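Local coordinates for protein aclacinomycin-N/aclacinomycin-A oxidase (Streptomyces galilaeus, PDB 2IPI) that oxidises the terminal sugar of aclacinomycin antibiotics in two successive steps, using a bicovalently attached FAD and molecular oxygen, at residues 407-415 with 489-498. Residues are numbered along the deposited sequence; the frame is centred on the assembly and turned at random.
Sequences PETATATAQ and LYYKGNYPRL
Asn494 presses its amide into segment 407-415 of the loop joining strands 391-398 and 420-428, from the turn between helices 486-491 and 495-505 in the berberine-like C-terminal part of this FAD-linked oxidase. Its ND2 donates to Glu408 O at 3.2 Å, the donor tilted 21° from the carbonyl plane. The same ND2 lies 3.1 Å from Thr411 O. The other end of the amide, OD1, accepts from a water that also bonds Thr409 OG1, which ties both ends of the group to the loop. Ala414 CB touches both Tyr491 O (3.5 Å) and Asn494 ND2. The partly exposed side chains of Glu408 and Lys492 cross at about a right angle. With Glu408 CG anti to the backbone N (chi1 167°) and the chain bent at chi2, OE2 faces the Lys492 methylenes but stays 4.0 Å from NZ, beyond a salt bridge; NZ pairs instead with Glu463. A second water joins the backbones, donating to Ala412 O and Tyr490 O and accepting from Ala414 N. Buried Tyr490 uses its OH to bond the backbone carbonyl of Tyr469, a proton acceptor of the active site. Tyr491, anchored through OH to Gly214 O, has Tyr490 CB over the centre of one ring face and Leu498 CD1 toward the rim of the opposite face, while Leu498 CD2 meets Ala412 CB at 4.2 Å.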
loop_
_atom_site.group_PDB
_atom_site.type_symbol
_atom_site.label_atom_id
_atom_site.label_comp_id
_atom_site.label_asym_id
_atom_site.label_seq_id
_atom_site.Cartn_x
_atom_site.Cartn_y
_atom_site.Cartn_z
ATOM N N PRO A 407 -14.781 -4.480 12.194
ATOM C CA PRO A 407 -15.685 -3.334 11.990
ATOM C C PRO A 407 -14.967 -2.126 11.391
ATOM O O PRO A 407 -13.859 -1.753 11.784
ATOM C CB PRO A 407 -16.178 -3.017 13.404
ATOM C CG PRO A 407 -16.075 -4.335 14.106
ATOM C CD PRO A 407 -14.772 -4.917 13.609
ATOM N N GLU A 408 -15.613 -1.507 10.403
ATOM C CA GLU A 408 -15.125 -0.359 9.649
ATOM C C GLU A 408 -14.533 0.715 10.549
ATOM O O GLU A 408 -13.562 1.413 10.272
ATOM C CB GLU A 408 -16.284 0.224 8.834
ATOM C CG GLU A 408 -16.075 1.589 8.227
ATOM C CD GLU A 408 -16.565 1.693 6.791
ATOM O OE1 GLU A 408 -16.834 0.649 6.159
ATOM O OE2 GLU A 408 -16.682 2.835 6.293
ATOM N N THR A 409 -15.151 0.843 11.711
ATOM C CA THR A 409 -14.769 1.795 12.720
ATOM C C THR A 409 -13.735 1.258 13.700
ATOM O O THR A 409 -13.426 2.001 14.621
ATOM C CB THR A 409 -16.031 2.185 13.522
ATOM O OG1 THR A 409 -15.685 3.110 14.557
ATOM C CG2 THR A 409 -16.594 0.943 14.202
ATOM N N ALA A 410 -13.237 0.036 13.564
ATOM C CA ALA A 410 -12.408 -0.578 14.589
ATOM C C ALA A 410 -10.939 -0.251 14.389
ATOM O O ALA A 410 -10.150 -0.387 15.330
ATOM C CB ALA A 410 -12.598 -2.089 14.608
ATOM N N THR A 411 -10.598 0.244 13.213
ATOM C CA THR A 411 -9.262 0.693 12.822
ATOM C C THR A 411 -9.369 1.974 12.015
ATOM O O THR A 411 -10.519 2.387 11.823
ATOM C CB THR A 411 -8.644 -0.475 12.026
ATOM O OG1 THR A 411 -7.227 -0.482 12.003
ATOM C CG2 THR A 411 -9.113 -0.340 10.600
ATOM N N ALA A 412 -8.320 2.611 11.532
ATOM C CA ALA A 412 -8.361 3.767 10.656
ATOM C C ALA A 412 -8.200 3.340 9.193
ATOM O O ALA A 412 -7.881 4.143 8.320
ATOM C CB ALA A 412 -7.319 4.830 10.998
ATOM N N THR A 413 -8.391 2.049 8.969
ATOM C CA THR A 413 -8.648 1.485 7.654
ATOM C C THR A 413 -10.128 1.081 7.592
ATOM O O THR A 413 -10.528 0.037 8.126
ATOM C CB THR A 413 -7.805 0.264 7.272
ATOM O OG1 THR A 413 -8.209 -0.881 8.013
ATOM C CG2 THR A 413 -6.356 0.514 7.609
ATOM N N ALA A 414 -10.878 1.969 6.952
ATOM C CA ALA A 414 -12.329 1.853 6.942
ATOM C C ALA A 414 -12.834 0.797 5.974
ATOM O O ALA A 414 -13.813 0.106 6.252
ATOM C CB ALA A 414 -12.945 3.203 6.588
ATOM N N GLN A 415 -12.179 0.666 4.834
ATOM C CA GLN A 415 -12.712 -0.181 3.767
ATOM C C GLN A 415 -12.760 -1.642 4.170
ATOM O O GLN A 415 -11.841 -2.407 3.926
ATOM C CB GLN A 415 -11.862 0.026 2.509
ATOM C CG GLN A 415 -12.059 1.396 1.879
ATOM C CD GLN A 415 -11.091 2.449 2.376
ATOM O OE1 GLN A 415 -11.130 3.609 1.935
ATOM N NE2 GLN A 415 -10.193 2.078 3.291
ATOM N N LEU A 489 -13.284 10.005 0.182
ATOM C CA LEU A 489 -12.815 8.993 -0.744
ATOM C C LEU A 489 -11.887 8.016 -0.032
ATOM O O LEU A 489 -12.035 6.814 -0.200
ATOM C CB LEU A 489 -12.095 9.620 -1.939
ATOM C CG LEU A 489 -12.943 10.396 -2.948
ATOM C CD1 LEU A 489 -12.112 10.695 -4.187
ATOM C CD2 LEU A 489 -14.206 9.643 -3.338
ATOM N N TYR A 490 -10.948 8.562 0.752
ATOM C CA TYR A 490 -9.937 7.684 1.349
ATOM C C TYR A 490 -10.336 7.090 2.692
ATOM O O TYR A 490 -9.885 5.994 3.058
ATOM C CB TYR A 490 -8.639 8.480 1.508
ATOM C CG TYR A 490 -7.775 8.609 0.288
ATOM C CD1 TYR A 490 -7.426 9.868 -0.193
ATOM C CD2 TYR A 490 -7.288 7.520 -0.428
ATOM C CE1 TYR A 490 -6.631 10.040 -1.316
ATOM C CE2 TYR A 490 -6.492 7.676 -1.552
ATOM C CZ TYR A 490 -6.165 8.932 -2.001
ATOM O OH TYR A 490 -5.367 9.104 -3.123
ATOM N N TYR A 491 -11.121 7.774 3.515
ATOM C CA TYR A 491 -11.348 7.330 4.884
ATOM C C TYR A 491 -12.810 7.135 5.255
ATOM O O TYR A 491 -13.073 6.732 6.404
ATOM C CB TYR A 491 -10.787 8.384 5.864
ATOM C CG TYR A 491 -9.359 8.803 5.702
ATOM C CD1 TYR A 491 -8.304 7.934 5.994
ATOM C CD2 TYR A 491 -9.024 10.070 5.262
ATOM C CE1 TYR A 491 -6.985 8.340 5.843
ATOM C CE2 TYR A 491 -7.721 10.481 5.107
ATOM C CZ TYR A 491 -6.700 9.608 5.401
ATOM O OH TYR A 491 -5.421 10.064 5.233
ATOM N N LYS A 492 -13.747 7.434 4.365
ATOM C CA LYS A 492 -15.175 7.394 4.632
ATOM C C LYS A 492 -15.516 8.017 5.975
ATOM O O LYS A 492 -14.952 9.056 6.308
ATOM C CB LYS A 492 -15.680 5.945 4.561
ATOM C CG LYS A 492 -15.399 5.366 3.165
ATOM C CD LYS A 492 -15.448 3.843 3.207
ATOM C CE LYS A 492 -16.860 3.321 3.412
ATOM N NZ LYS A 492 -17.370 2.427 2.337
ATOM N N GLY A 493 -16.406 7.429 6.765
ATOM C CA GLY A 493 -16.831 8.029 8.015
ATOM C C GLY A 493 -15.773 8.165 9.086
ATOM O O GLY A 493 -16.066 8.626 10.189
ATOM N N ASN A 494 -14.545 7.744 8.795
ATOM C CA ASN A 494 -13.481 7.743 9.794
ATOM C C ASN A 494 -12.736 9.054 9.895
ATOM O O ASN A 494 -12.005 9.259 10.872
ATOM C CB ASN A 494 -12.493 6.611 9.476
ATOM C CG ASN A 494 -12.933 5.320 10.141
ATOM O OD1 ASN A 494 -13.993 5.239 10.765
ATOM N ND2 ASN A 494 -12.092 4.289 10.004
ATOM N N TYR A 495 -12.888 9.937 8.922
ATOM C CA TYR A 495 -12.140 11.175 8.880
ATOM C C TYR A 495 -12.298 12.100 10.083
ATOM O O TYR A 495 -11.266 12.638 10.528
ATOM C CB TYR A 495 -12.539 12.000 7.644
ATOM C CG TYR A 495 -11.557 13.089 7.291
ATOM C CD1 TYR A 495 -11.998 14.411 7.219
ATOM C CD2 TYR A 495 -10.217 12.825 7.022
ATOM C CE1 TYR A 495 -11.114 15.420 6.896
ATOM C CE2 TYR A 495 -9.332 13.838 6.693
ATOM C CZ TYR A 495 -9.789 15.142 6.635
ATOM O OH TYR A 495 -8.941 16.178 6.305
ATOM N N PRO A 496 -13.498 12.323 10.590
ATOM C CA PRO A 496 -13.595 13.285 11.716
ATOM C C PRO A 496 -12.732 12.824 12.887
ATOM O O PRO A 496 -11.988 13.571 13.508
ATOM C CB PRO A 496 -15.074 13.260 12.075
ATOM C CG PRO A 496 -15.761 12.808 10.825
ATOM C CD PRO A 496 -14.820 11.778 10.258
ATOM N N ARG A 497 -12.843 11.522 13.185
ATOM C CA ARG A 497 -12.064 10.946 14.275
ATOM C C ARG A 497 -10.569 11.123 14.036
ATOM O O ARG A 497 -9.809 11.384 14.960
ATOM C CB ARG A 497 -12.398 9.463 14.445
ATOM N N LEU A 498 -10.126 11.056 12.769
ATOM C CA LEU A 498 -8.726 11.367 12.469
ATOM C C LEU A 498 -8.390 12.846 12.581
ATOM O O LEU A 498 -7.256 13.220 12.933
ATOM C CB LEU A 498 -8.364 10.895 11.051
ATOM C CG LEU A 498 -8.182 9.371 10.930
ATOM C CD1 LEU A 498 -8.330 8.922 9.486
ATOM C CD2 LEU A 498 -6.828 8.982 11.513
HETATM O O HOH W 1 -14.437 5.630 13.534
HETATM O O HOH W 2 -9.528 4.027 5.465
#